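Local coordinates for protein prolyl 4-hydroxylase (Paramecium bursaria Chlorella virus 1, PDB 5C5T) that probably hydroxylates proline residues of collagen-like chains as an iron- and 2-oxoglutarate-dependent dioxygenase, at residues A[36-47]-A[181-192]. Numbering follows the deposited sequence.
Sequences KYYEKIDGFLSD and IKPKKGTSIFFW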
loop_
_atom_site.group_PDB
_atom_site.type_symbol
_atom_site.label_atom_id
_atom_site.label_comp_id
_atom_site.label_asym_id
_atom_site.label_seq_id
_atom_site.Cartn_x
_atom_site.Cartn_y
_atom_site.Cartn_z
ATOM N N LYS A 36 -2.855 -16.676 -1.460
ATOM C CA LYS A 36 -1.883 -15.751 -0.918
ATOM C C LYS A 36 -2.497 -14.362 -0.709
ATOM O O LYS A 36 -2.464 -13.489 -1.583
ATOM C CB LYS A 36 -0.665 -15.675 -1.845
ATOM C CG LYS A 36 0.078 -17.029 -2.049
ATOM C CD LYS A 36 1.252 -16.883 -2.970
ATOM C CE LYS A 36 2.046 -18.180 -3.170
ATOM N NZ LYS A 36 3.158 -17.984 -4.175
ATOM N N TYR A 37 -3.108 -14.134 0.435
ATOM C CA TYR A 37 -3.739 -12.818 0.673
ATOM C C TYR A 37 -2.761 -11.635 0.643
ATOM O O TYR A 37 -3.126 -10.541 0.235
ATOM C CB TYR A 37 -4.515 -12.846 2.022
ATOM C CG TYR A 37 -5.799 -13.642 1.996
ATOM C CD1 TYR A 37 -6.955 -13.127 1.415
ATOM C CD2 TYR A 37 -5.865 -14.917 2.569
ATOM C CE1 TYR A 37 -8.124 -13.859 1.396
ATOM C CE2 TYR A 37 -7.044 -15.629 2.568
ATOM C CZ TYR A 37 -8.154 -15.095 1.995
ATOM O OH TYR A 37 -9.322 -15.805 1.973
ATOM N N TYR A 38 -1.515 -11.870 1.073
ATOM C CA TYR A 38 -0.431 -10.866 1.055
ATOM C C TYR A 38 0.882 -11.559 0.740
ATOM O O TYR A 38 0.986 -12.778 0.922
ATOM C CB TYR A 38 -0.309 -10.121 2.401
ATOM C CG TYR A 38 0.058 -11.061 3.519
ATOM C CD1 TYR A 38 1.355 -11.456 3.713
ATOM C CD2 TYR A 38 -0.921 -11.590 4.329
ATOM C CE1 TYR A 38 1.686 -12.359 4.731
ATOM C CE2 TYR A 38 -0.618 -12.480 5.360
ATOM C CZ TYR A 38 0.698 -12.857 5.557
ATOM O OH TYR A 38 0.950 -13.799 6.579
ATOM N N GLU A 39 1.809 -10.801 0.166
ATOM C CA GLU A 39 3.184 -11.214 -0.055
ATOM C C GLU A 39 4.071 -10.049 0.296
ATOM O O GLU A 39 3.795 -8.877 -0.066
ATOM C CB GLU A 39 3.400 -11.646 -1.497
ATOM C CG GLU A 39 2.559 -12.818 -1.902
ATOM C CD GLU A 39 2.761 -13.239 -3.344
ATOM O OE1 GLU A 39 3.895 -13.580 -3.731
ATOM O OE2 GLU A 39 1.769 -13.285 -4.073
ATOM N N LYS A 40 5.220 -10.382 0.896
ATOM C CA LYS A 40 6.209 -9.387 1.287
ATOM C C LYS A 40 7.425 -9.534 0.411
ATOM O O LYS A 40 7.882 -10.656 0.195
ATOM C CB LYS A 40 6.578 -9.543 2.789
ATOM C CG LYS A 40 7.634 -8.524 3.337
ATOM C CD LYS A 40 7.989 -8.763 4.792
ATOM C CE LYS A 40 9.131 -9.740 4.911
ATOM N NZ LYS A 40 9.552 -9.814 6.332
ATOM N N ILE A 41 7.945 -8.425 -0.109
ATOM C CA ILE A 41 9.143 -8.435 -0.927
ATOM C C ILE A 41 10.198 -7.517 -0.337
ATOM O O ILE A 41 10.053 -6.305 -0.378
ATOM C CB ILE A 41 8.824 -8.025 -2.355
ATOM C CG1 ILE A 41 7.651 -8.836 -2.940
ATOM C CG2 ILE A 41 10.090 -8.148 -3.242
ATOM C CD1 ILE A 41 7.051 -8.152 -4.205
ATOM N N ASP A 42 11.285 -8.068 0.191
ATOM C CA ASP A 42 12.382 -7.205 0.642
ATOM C C ASP A 42 13.174 -6.644 -0.557
ATOM O O ASP A 42 13.303 -7.317 -1.563
ATOM C CB ASP A 42 13.303 -7.977 1.563
ATOM C CG ASP A 42 12.674 -8.255 2.894
ATOM O OD1 ASP A 42 11.965 -7.383 3.455
ATOM O OD2 ASP A 42 12.902 -9.366 3.397
ATOM N N GLY A 43 13.704 -5.435 -0.414
ATOM C CA GLY A 43 14.480 -4.788 -1.449
ATOM C C GLY A 43 13.753 -4.462 -2.726
ATOM O O GLY A 43 14.368 -4.342 -3.788
ATOM N N PHE A 44 12.436 -4.275 -2.618
ATOM C CA PHE A 44 11.629 -3.863 -3.757
ATOM C C PHE A 44 12.164 -2.547 -4.331
ATOM O O PHE A 44 12.264 -2.433 -5.548
ATOM C CB PHE A 44 10.168 -3.727 -3.334
ATOM C CG PHE A 44 9.204 -3.469 -4.456
ATOM C CD1 PHE A 44 8.745 -4.525 -5.260
ATOM C CD2 PHE A 44 8.762 -2.185 -4.750
ATOM C CE1 PHE A 44 7.827 -4.281 -6.293
ATOM C CE2 PHE A 44 7.873 -1.943 -5.780
ATOM C CZ PHE A 44 7.410 -2.991 -6.565
ATOM N N LEU A 45 12.476 -1.577 -3.465
ATOM C CA LEU A 45 13.272 -0.389 -3.867
ATOM C C LEU A 45 14.588 -0.384 -3.169
ATOM O O LEU A 45 14.656 -0.844 -2.030
ATOM C CB LEU A 45 12.556 0.925 -3.537
ATOM C CG LEU A 45 11.274 1.257 -4.308
ATOM C CD1 LEU A 45 10.688 2.607 -3.860
ATOM C CD2 LEU A 45 11.499 1.216 -5.836
ATOM N N SER A 46 15.635 0.187 -3.789
ATOM C CA SER A 46 16.866 0.402 -3.029
ATOM C C SER A 46 16.705 1.496 -1.976
ATOM O O SER A 46 15.776 2.319 -2.026
ATOM C CB SER A 46 18.014 0.765 -3.937
ATOM O OG SER A 46 17.869 2.112 -4.380
ATOM N N ASP A 47 17.619 1.514 -1.029
ATOM C CA ASP A 47 17.607 2.545 0.002
ATOM C C ASP A 47 17.724 3.955 -0.636
ATOM O O ASP A 47 17.002 4.874 -0.248
ATOM C CB ASP A 47 18.732 2.345 1.024
ATOM C CG ASP A 47 18.467 1.196 2.016
ATOM O OD1 ASP A 47 17.487 0.442 1.873
ATOM O OD2 ASP A 47 19.257 1.051 2.977
ATOM N N ILE A 181 3.238 -6.799 10.070
ATOM C CA ILE A 181 4.486 -6.593 9.315
ATOM C C ILE A 181 5.277 -5.378 9.811
ATOM O O ILE A 181 4.742 -4.266 9.888
ATOM C CB ILE A 181 4.179 -6.412 7.817
ATOM C CG1 ILE A 181 3.268 -7.534 7.232
ATOM C CG2 ILE A 181 5.475 -6.211 7.038
ATOM C CD1 ILE A 181 3.880 -8.905 7.145
ATOM N N LYS A 182 6.566 -5.560 10.110
ATOM C CA LYS A 182 7.379 -4.475 10.658
ATOM C C LYS A 182 7.957 -3.659 9.473
ATOM O O LYS A 182 8.534 -4.239 8.541
ATOM C CB LYS A 182 8.502 -5.041 11.568
ATOM C CG LYS A 182 9.648 -4.093 11.853
ATOM C CD LYS A 182 10.716 -4.802 12.734
ATOM C CE LYS A 182 12.023 -4.010 12.905
ATOM N NZ LYS A 182 13.034 -4.852 13.625
ATOM N N PRO A 183 7.768 -2.326 9.486
ATOM C CA PRO A 183 8.338 -1.545 8.386
ATOM C C PRO A 183 9.807 -1.758 8.261
ATOM O O PRO A 183 10.490 -1.821 9.300
ATOM C CB PRO A 183 8.050 -0.114 8.773
ATOM C CG PRO A 183 6.788 -0.204 9.518
ATOM C CD PRO A 183 6.950 -1.459 10.355
ATOM N N LYS A 184 10.261 -1.857 7.020
ATOM C CA LYS A 184 11.698 -1.921 6.687
ATOM C C LYS A 184 11.910 -1.137 5.392
ATOM O O LYS A 184 11.201 -1.399 4.433
ATOM C CB LYS A 184 12.164 -3.363 6.497
ATOM C CG LYS A 184 13.670 -3.538 6.203
ATOM C CD LYS A 184 14.026 -5.023 5.999
ATOM C CE LYS A 184 15.552 -5.212 5.938
ATOM N NZ LYS A 184 15.946 -6.595 5.475
ATOM N N LYS A 185 12.892 -0.219 5.352
ATOM C CA LYS A 185 13.174 0.582 4.178
ATOM C C LYS A 185 13.378 -0.291 2.963
ATOM O O LYS A 185 14.203 -1.233 2.951
ATOM C CB LYS A 185 14.408 1.459 4.420
ATOM C CG LYS A 185 14.649 2.506 3.371
ATOM C CD LYS A 185 15.915 3.292 3.702
ATOM C CE LYS A 185 15.969 4.626 3.058
ATOM N NZ LYS A 185 15.242 5.590 3.937
ATOM N N GLY A 186 12.568 -0.011 1.943
ATOM C CA GLY A 186 12.660 -0.687 0.690
ATOM C C GLY A 186 11.778 -1.892 0.487
ATOM O O GLY A 186 11.704 -2.375 -0.633
ATOM N N THR A 187 11.208 -2.408 1.568
ATOM C CA THR A 187 10.335 -3.579 1.541
ATOM C C THR A 187 8.964 -3.203 1.060
ATOM O O THR A 187 8.448 -2.164 1.432
ATOM C CB THR A 187 10.227 -4.198 2.939
ATOM O OG1 THR A 187 11.517 -4.713 3.371
ATOM C CG2 THR A 187 9.198 -5.299 3.024
ATOM N N SER A 188 8.392 -4.058 0.225
ATOM C CA SER A 188 6.990 -3.888 -0.186
ATOM C C SER A 188 6.110 -4.965 0.441
ATOM O O SER A 188 6.548 -6.101 0.716
ATOM C CB SER A 188 6.816 -3.914 -1.731
ATOM O OG SER A 188 7.207 -5.167 -2.274
ATOM N N ILE A 189 4.831 -4.601 0.631
ATOM C CA ILE A 189 3.782 -5.547 0.974
ATOM C C ILE A 189 2.730 -5.407 -0.097
ATOM O O ILE A 189 2.203 -4.318 -0.321
ATOM C CB ILE A 189 3.134 -5.320 2.352
ATOM C CG1 ILE A 189 4.136 -5.389 3.505
ATOM C CG2 ILE A 189 2.074 -6.347 2.584
ATOM C CD1 ILE A 189 4.794 -6.754 3.705
ATOM N N PHE A 190 2.458 -6.502 -0.779
ATOM C CA PHE A 190 1.323 -6.630 -1.713
ATOM C C PHE A 190 0.133 -7.340 -1.020
ATOM O O PHE A 190 0.305 -8.388 -0.384
ATOM C CB PHE A 190 1.737 -7.411 -2.965
ATOM C CG PHE A 190 0.607 -7.679 -3.907
ATOM C CD1 PHE A 190 0.258 -6.741 -4.854
ATOM C CD2 PHE A 190 -0.142 -8.827 -3.806
ATOM C CE1 PHE A 190 -0.794 -6.976 -5.735
ATOM C CE2 PHE A 190 -1.216 -9.069 -4.672
ATOM C CZ PHE A 190 -1.539 -8.139 -5.624
ATOM N N PHE A 191 -1.097 -6.820 -1.145
ATOM C CA PHE A 191 -2.214 -7.602 -0.688
ATOM C C PHE A 191 -3.449 -7.413 -1.540
ATOM O O PHE A 191 -3.702 -6.343 -2.097
ATOM C CB PHE A 191 -2.561 -7.306 0.813
ATOM C CG PHE A 191 -2.849 -5.849 1.133
ATOM C CD1 PHE A 191 -1.829 -4.978 1.490
ATOM C CD2 PHE A 191 -4.177 -5.338 1.144
ATOM C CE1 PHE A 191 -2.102 -3.660 1.841
ATOM C CE2 PHE A 191 -4.432 -4.022 1.447
ATOM C CZ PHE A 191 -3.391 -3.187 1.834
ATOM N N TRP A 192 -4.237 -8.471 -1.595
ATOM C CA TRP A 192 -5.498 -8.440 -2.345
ATOM C C TRP A 192 -6.574 -7.694 -1.569
ATOM O O TRP A 192 -6.686 -7.824 -0.361
ATOM C CB TRP A 192 -5.975 -9.865 -2.672
ATOM C CG TRP A 192 -5.142 -10.509 -3.699
ATOM C CD1 TRP A 192 -4.112 -11.363 -3.481
ATOM C CD2 TRP A 192 -5.230 -10.328 -5.121
ATOM N NE1 TRP A 192 -3.550 -11.740 -4.688
ATOM C CE2 TRP A 192 -4.230 -11.127 -5.707
ATOM C CE3 TRP A 192 -6.087 -9.591 -5.962
ATOM C CZ2 TRP A 192 -4.040 -11.197 -7.101
ATOM C CZ3 TRP A 192 -5.900 -9.671 -7.346
ATOM C CH2 TRP A 192 -4.895 -10.465 -7.893
HETATM O O HOH W 1 -0.676 -12.609 -3.673
HETATM O O HOH W 2 13.954 -3.891 2.160
HETATM O O HOH W 3 16.759 -1.396 3.783
#
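Ser188 turns its side chain onto Phe44, its CB standing 4.1 Å from the ring centroid over one face in a CH-pi contact. With chi1 at 63°, the hydroxyl sits between its own backbone N and carbonyl carbon and lies against carbon: OG is 3.3 Å from Ile41 CB and near Phe44 CG, and this buried oxygen has no polar partner in the model. Helix 96-109 also meets the Phe44 ring, through a cation-pi contact from Lys104 and through Thr105.

On the same face of the sheet, Phe190 CE2 sits 3.5 Å above the plane of the Trp192 indole, displaced from the ring centre, while Lys36 O meets the indole edge in plane. One water donates to Lys36 O and Glu39 OE2 and takes a weak bond from Trp192 NE1; Glu39 is also salt-bridged to Lys112.

The pairing adds strand 38-41, antiparallel, as one of the two edge strands of the major sheet of the double-stranded beta-helix (jelly-roll) fold of 2-oxoglutarate oxygenases. Glu39 and Phe190 exchange two backbone hydrogen bonds, as do Ile41 and Ser188. On the other face, Phe191 reaches the zinc ligands Asp140 and His207, while Ile189 CD1 presses tightly on Lys40 CG at 3.4 Å. A chi1 of -180° sets that CG opposite the lysine backbone N, against Ile189 CD1 and Thr187 CG2.

Where 38-41 ends and 188-192 begins, Thr187 and Asp42 run alongside each other, and Thr187 OG1 donates to the anti lone pair of Asp42 OD1 at 2.7 Å. A second water donates to Thr187 OG1 and Lys185 O and accepts from Gly43 N. The type II turns Ile41-Phe44 and Lys184-Thr187 meet here, and Leu45 N bonds in plane to Gly186 O at 3.0 Å. Lys185 CD lies 3.7 Å from Asp47 CG, and NZ continues to a salt bridge with Asp51.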